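PDB 5XHX: helix-turn-helix transcriptional regulator from Pseudomonas aeruginosa, which probably binds DNA as a LuxR-family transcriptional regulator, this chain being its N-terminal ligand-binding domain without the helix-turn-helix part. Local coordinates for residues 163-166 with 167-171; 122-125 with 126-130. All coordinates share one frame; numbering follows the deposited sequence.

Interaction 1: 163-166 with 167-171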
loop_
_atom_site.group_PDB
_atom_site.type_symbol
_atom_site.label_atom_id
_atom_site.label_comp_id
_atom_site.label_asym_id
_atom_site.label_seq_id
_atom_site.Cartn_x
_atom_site.Cartn_y
_atom_site.Cartn_z
ATOM N N ARG A 163 13.094 -2.595 -1.602
ATOM C CA ARG A 163 12.489 -3.431 -2.635
ATOM C C ARG A 163 11.278 -4.243 -2.182
ATOM O O ARG A 163 10.304 -4.300 -2.947
ATOM C CB ARG A 163 13.584 -4.347 -3.200
ATOM C CG ARG A 163 13.137 -5.373 -4.241
ATOM C CD ARG A 163 14.381 -6.129 -4.655
ATOM N NE ARG A 163 14.084 -7.331 -5.399
ATOM C CZ ARG A 163 14.986 -8.254 -5.722
ATOM N NH1 ARG A 163 16.258 -8.103 -5.374
ATOM N NH2 ARG A 163 14.609 -9.339 -6.398
ATOM N N PRO A 164 11.254 -4.878 -0.993
ATOM C CA PRO A 164 10.064 -5.668 -0.620
ATOM C C PRO A 164 8.744 -4.928 -0.787
ATOM O O PRO A 164 7.792 -5.487 -1.350
ATOM C CB PRO A 164 10.333 -6.027 0.849
ATOM C CG PRO A 164 11.798 -6.047 0.963
ATOM C CD PRO A 164 12.312 -4.977 0.035
ATOM N N TRP A 165 8.657 -3.680 -0.337
ATOM C CA TRP A 165 7.391 -2.984 -0.478
ATOM C C TRP A 165 7.290 -2.190 -1.771
ATOM O O TRP A 165 6.170 -1.914 -2.214
ATOM C CB TRP A 165 7.117 -2.071 0.730
ATOM C CG TRP A 165 8.138 -1.012 1.032
ATOM C CD1 TRP A 165 9.130 -1.084 1.963
ATOM C CD2 TRP A 165 8.242 0.284 0.433
ATOM N NE1 TRP A 165 9.864 0.081 1.964
ATOM C CE2 TRP A 165 9.329 0.944 1.048
ATOM C CE3 TRP A 165 7.512 0.959 -0.551
ATOM C CZ2 TRP A 165 9.720 2.238 0.693
ATOM C CZ3 TRP A 165 7.899 2.239 -0.905
ATOM C CH2 TRP A 165 8.997 2.865 -0.284
ATOM N N VAL A 166 8.413 -1.830 -2.403
ATOM C CA VAL A 166 8.325 -1.221 -3.733
ATOM C C VAL A 166 7.651 -2.180 -4.705
ATOM O O VAL A 166 6.701 -1.817 -5.400
ATOM C CB VAL A 166 9.710 -0.786 -4.243
ATOM C CG1 VAL A 166 9.625 -0.361 -5.742
ATOM C CG2 VAL A 166 10.230 0.364 -3.394
ATOM N N ILE A 167 8.109 -3.430 -4.747
ATOM C CA ILE A 167 7.551 -4.332 -5.750
ATOM C C ILE A 167 6.138 -4.774 -5.359
ATOM O O ILE A 167 5.313 -5.065 -6.229
ATOM C CB ILE A 167 8.483 -5.536 -5.980
ATOM C CG1 ILE A 167 8.498 -6.442 -4.768
ATOM C CG2 ILE A 167 9.948 -5.065 -6.346
ATOM C CD1 ILE A 167 9.419 -7.653 -4.939
ATOM N N ALA A 168 5.846 -4.864 -4.055
ATOM C CA ALA A 168 4.482 -5.164 -3.627
ATOM C C ALA A 168 3.528 -4.073 -4.082
ATOM O O ALA A 168 2.439 -4.350 -4.604
ATOM C CB ALA A 168 4.429 -5.324 -2.102
ATOM N N LEU A 169 3.929 -2.821 -3.884
ATOM C CA LEU A 169 3.132 -1.683 -4.324
ATOM C C LEU A 169 2.931 -1.697 -5.835
ATOM O O LEU A 169 1.823 -1.464 -6.328
ATOM C CB LEU A 169 3.841 -0.387 -3.922
ATOM C CG LEU A 169 3.298 0.631 -2.938
ATOM C CD1 LEU A 169 4.070 1.926 -3.171
ATOM C CD2 LEU A 169 1.810 0.829 -3.132
ATOM N N MET A 170 4.022 -1.887 -6.588
ATOM C CA MET A 170 3.928 -1.896 -8.050
ATOM C C MET A 170 2.910 -2.921 -8.519
ATOM O O MET A 170 2.055 -2.624 -9.358
ATOM C CB MET A 170 5.304 -2.178 -8.668
ATOM C CG MET A 170 6.311 -1.057 -8.428
ATOM S SD MET A 170 7.971 -1.483 -8.972
ATOM C CE MET A 170 7.579 -1.885 -10.706
ATOM N N LYS A 171 2.983 -4.136 -7.970
ATOM C CA LYS A 171 2.050 -5.191 -8.355
ATOM C C LYS A 171 0.610 -4.778 -8.063
ATOM O O LYS A 171 -0.285 -4.977 -8.894
ATOM C CB LYS A 171 2.414 -6.489 -7.621
ATOM C CG LYS A 171 1.546 -7.701 -7.968
ATOM C CD LYS A 171 1.488 -7.955 -9.473
ATOM C CE LYS A 171 1.093 -9.397 -9.795
ATOM N NZ LYS A 171 2.271 -10.327 -9.734
#
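Ile167 N donates to Arg163 O at 3.0 Å, and the N-H...O angle of 176° makes the bond almost straight. The bond closes one turn of helix 153-173, the last helix modelled in this LuxR-type ligand-binding domain. Two more i to i+4 bonds follow, Leu169 N to Trp165 O and Met170 N to Val166 O, both 2.9 Å. Between the Ile167 and Leu169 bonds, Ala168 N makes a weak, long bond to Pro164 O, at 3.4 Å. The helix is kinked at Pro164 and Trp165, whose N atoms have no bond to the turn before; proline has no N-H to give. Arg163 NH1 forms a salt bridge with Glu160, one turn earlier in the same helix.

The side chains pack along the same turns. The Arg163 stem is extended, and its CG meets Ile167 CG2 at 3.8 Å; the two side chains cross obliquely. Ile167 CG1 sits between its own N and carbonyl carbon (chi1 69°), which brings it near the carbonyl oxygens of Arg163 and Pro164. Val166 and Met170 lie side by side and point the same way, with Val166 CG1 3.8 Å from Met170 SD. They face helix 28-36 and strand 127-134. Trp165 touches Leu19 of helix 11-21, and its ring meets that of His13 of the second subunit, so this turn also belongs to the dimer interface. Ala168 packs on Gly17 of that subunit. Leu169 CD1 lies at the edge of the indole, 4.4 Å from Trp165 CE3. On one face of the same ring, Val166 CG2 stands 3.9 Å above the plane, offset toward the rim.

Interaction 2: 122-125 with 126-130; sequences HYVV and TDEVQ
Val124 and Glu128 make the main side-chain contact where the chain leaves helix 114-123 and enters strand 127-134. Both methyls of Val124 lie against the carboxylate of Glu128, and the two side chains cross at about a right angle. Val124 CG1 is 3.7 Å from Glu128 OE2, and it also lies 3.8 Å from Glu128 CB. The same methyl is 3.4 Å from the backbone oxygen Asp127 O. Glu128 CG is anti to the backbone N (chi1 -162°) and the chain stays extended beyond it, which runs the side chain along the CG1 methyl, from CB to OE2. Val125 CG1 comes within 3.7 Å of Thr126 OG1, and these two side chains cross at a slant.

Val124 to Thr126 form a classic gamma turn. Val125, at its centre, is the first residue to leave helical geometry, and its phi is positive (83°). Thr126 N bonds weakly to Val124 O at 3.0 Å, with an N-H...O angle of 137°. Next comes a classic beta bulge, in which Thr126 and Asp127 both face Ser147 of the neighbouring antiparallel strand 140-147. The bulge sits at the start of strand 127-134 in the five-stranded sheet of the ligand-binding domain.

The polar side chains bond mostly to residues outside the turn. Asp127 OD1 accepts a weak bond from Glu128 N at 2.8 Å, while its OD2 bonds to His101 NE2 and Phe151 N. This grips the buried carboxylate at both oxygens. Thr126 OG1 bonds to Glu148 O. Glu128 OE1 has a hydrogen bond with Ser144 OG.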
loop_
_atom_site.group_PDB
_atom_site.type_symbol
_atom_site.label_atom_id
_atom_site.label_comp_id
_atom_site.label_asym_id
_atom_site.label_seq_id
_atom_site.Cartn_x
_atom_site.Cartn_y
_atom_site.Cartn_z
ATOM N N HIS A 122 18.998 11.194 -24.198
ATOM C CA HIS A 122 18.041 12.232 -23.846
ATOM C C HIS A 122 17.266 11.915 -22.567
ATOM O O HIS A 122 17.175 12.761 -21.670
ATOM C CB HIS A 122 17.067 12.465 -25.003
ATOM C CG HIS A 122 16.110 13.586 -24.755
ATOM N ND1 HIS A 122 14.911 13.412 -24.094
ATOM C CD2 HIS A 122 16.186 14.905 -25.051
ATOM C CE1 HIS A 122 14.284 14.571 -24.008
ATOM N NE2 HIS A 122 15.035 15.492 -24.587
ATOM N N TYR A 123 16.707 10.705 -22.459
ATOM C CA TYR A 123 15.752 10.408 -21.394
ATOM C C TYR A 123 16.380 9.838 -20.129
ATOM O O TYR A 123 15.745 9.890 -19.070
ATOM C CB TYR A 123 14.677 9.439 -21.904
ATOM C CG TYR A 123 13.663 10.145 -22.772
ATOM C CD1 TYR A 123 12.653 10.920 -22.198
ATOM C CD2 TYR A 123 13.728 10.070 -24.157
ATOM C CE1 TYR A 123 11.725 11.588 -22.984
ATOM C CE2 TYR A 123 12.801 10.737 -24.957
ATOM C CZ TYR A 123 11.804 11.493 -24.363
ATOM O OH TYR A 123 10.881 12.160 -25.144
ATOM N N VAL A 124 17.595 9.296 -20.210
ATOM C CA VAL A 124 18.253 8.629 -19.091
ATOM C C VAL A 124 19.548 9.340 -18.708
ATOM O O VAL A 124 19.816 9.578 -17.523
ATOM C CB VAL A 124 18.520 7.140 -19.411
ATOM C CG1 VAL A 124 19.115 6.440 -18.206
ATOM C CG2 VAL A 124 17.223 6.460 -19.846
ATOM N N VAL A 125 20.367 9.685 -19.707
ATOM C CA VAL A 125 21.537 10.557 -19.616
ATOM C C VAL A 125 22.763 9.787 -19.137
ATOM O O VAL A 125 23.709 9.605 -19.908
ATOM C CB VAL A 125 21.278 11.801 -18.739
ATOM C CG1 VAL A 125 22.485 12.741 -18.790
ATOM C CG2 VAL A 125 20.023 12.527 -19.203
ATOM N N THR A 126 22.780 9.327 -17.878
ATOM C CA THR A 126 24.014 8.698 -17.400
ATOM C C THR A 126 23.849 7.289 -16.833
ATOM O O THR A 126 24.509 6.361 -17.312
ATOM C CB THR A 126 24.694 9.584 -16.347
ATOM O OG1 THR A 126 25.103 10.819 -16.951
ATOM C CG2 THR A 126 25.913 8.893 -15.782
ATOM N N ASP A 127 23.019 7.111 -15.798
ATOM C CA ASP A 127 22.879 5.814 -15.143
ATOM C C ASP A 127 21.407 5.471 -14.996
ATOM O O ASP A 127 20.534 6.336 -15.071
ATOM C CB ASP A 127 23.568 5.797 -13.760
ATOM C CG ASP A 127 23.952 4.388 -13.303
ATOM O OD1 ASP A 127 23.743 3.395 -14.052
ATOM O OD2 ASP A 127 24.481 4.275 -12.184
ATOM N N GLU A 128 21.135 4.188 -14.773
ATOM C CA GLU A 128 19.758 3.735 -14.686
ATOM C C GLU A 128 19.677 2.538 -13.754
ATOM O O GLU A 128 20.572 1.687 -13.752
ATOM C CB GLU A 128 19.207 3.344 -16.069
ATOM C CG GLU A 128 17.690 3.275 -16.132
ATOM C CD GLU A 128 17.160 2.883 -17.517
ATOM O OE1 GLU A 128 15.964 2.487 -17.625
ATOM O OE2 GLU A 128 17.945 2.953 -18.487
ATOM N N VAL A 129 18.584 2.459 -12.991
ATOM C CA VAL A 129 18.194 1.211 -12.348
ATOM C C VAL A 129 16.742 0.966 -12.697
ATOM O O VAL A 129 16.010 1.877 -13.068
ATOM C CB VAL A 129 18.362 1.210 -10.810
ATOM C CG1 VAL A 129 19.793 1.475 -10.425
ATOM C CG2 VAL A 129 17.405 2.239 -10.172
ATOM N N GLN A 130 16.320 -0.279 -12.529
ATOM C CA GLN A 130 14.946 -0.644 -12.820
ATOM C C GLN A 130 14.496 -1.714 -11.836
ATOM O O GLN A 130 15.202 -2.705 -11.637
ATOM C CB GLN A 130 14.846 -1.153 -14.264
ATOM C CG GLN A 130 13.469 -1.302 -14.821
ATOM C CD GLN A 130 13.516 -1.681 -16.290
ATOM O OE1 GLN A 130 13.450 -0.823 -17.169
ATOM N NE2 GLN A 130 13.695 -2.955 -16.551
#

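In the fold
Both interactions are local and mostly buried. Their centres are about 21 Å apart, on opposite sides of the chain's centre. Interaction 1 stays within a single helix, whereas interaction 2 joins a helix to a strand. Strand 127-134 links them: it starts in interaction 2, and its later residues Tyr131 and Val133 pack on side chains of interaction 1. The chemistry differs accordingly. Residues 163-171 repeat one backbone bond and turn mainly apolar groups to the fold and to the second subunit. Residues 122-130 change backbone direction and rely on polar side chains bonded within their own chain; no other subunit touches them, and Val125 is exposed.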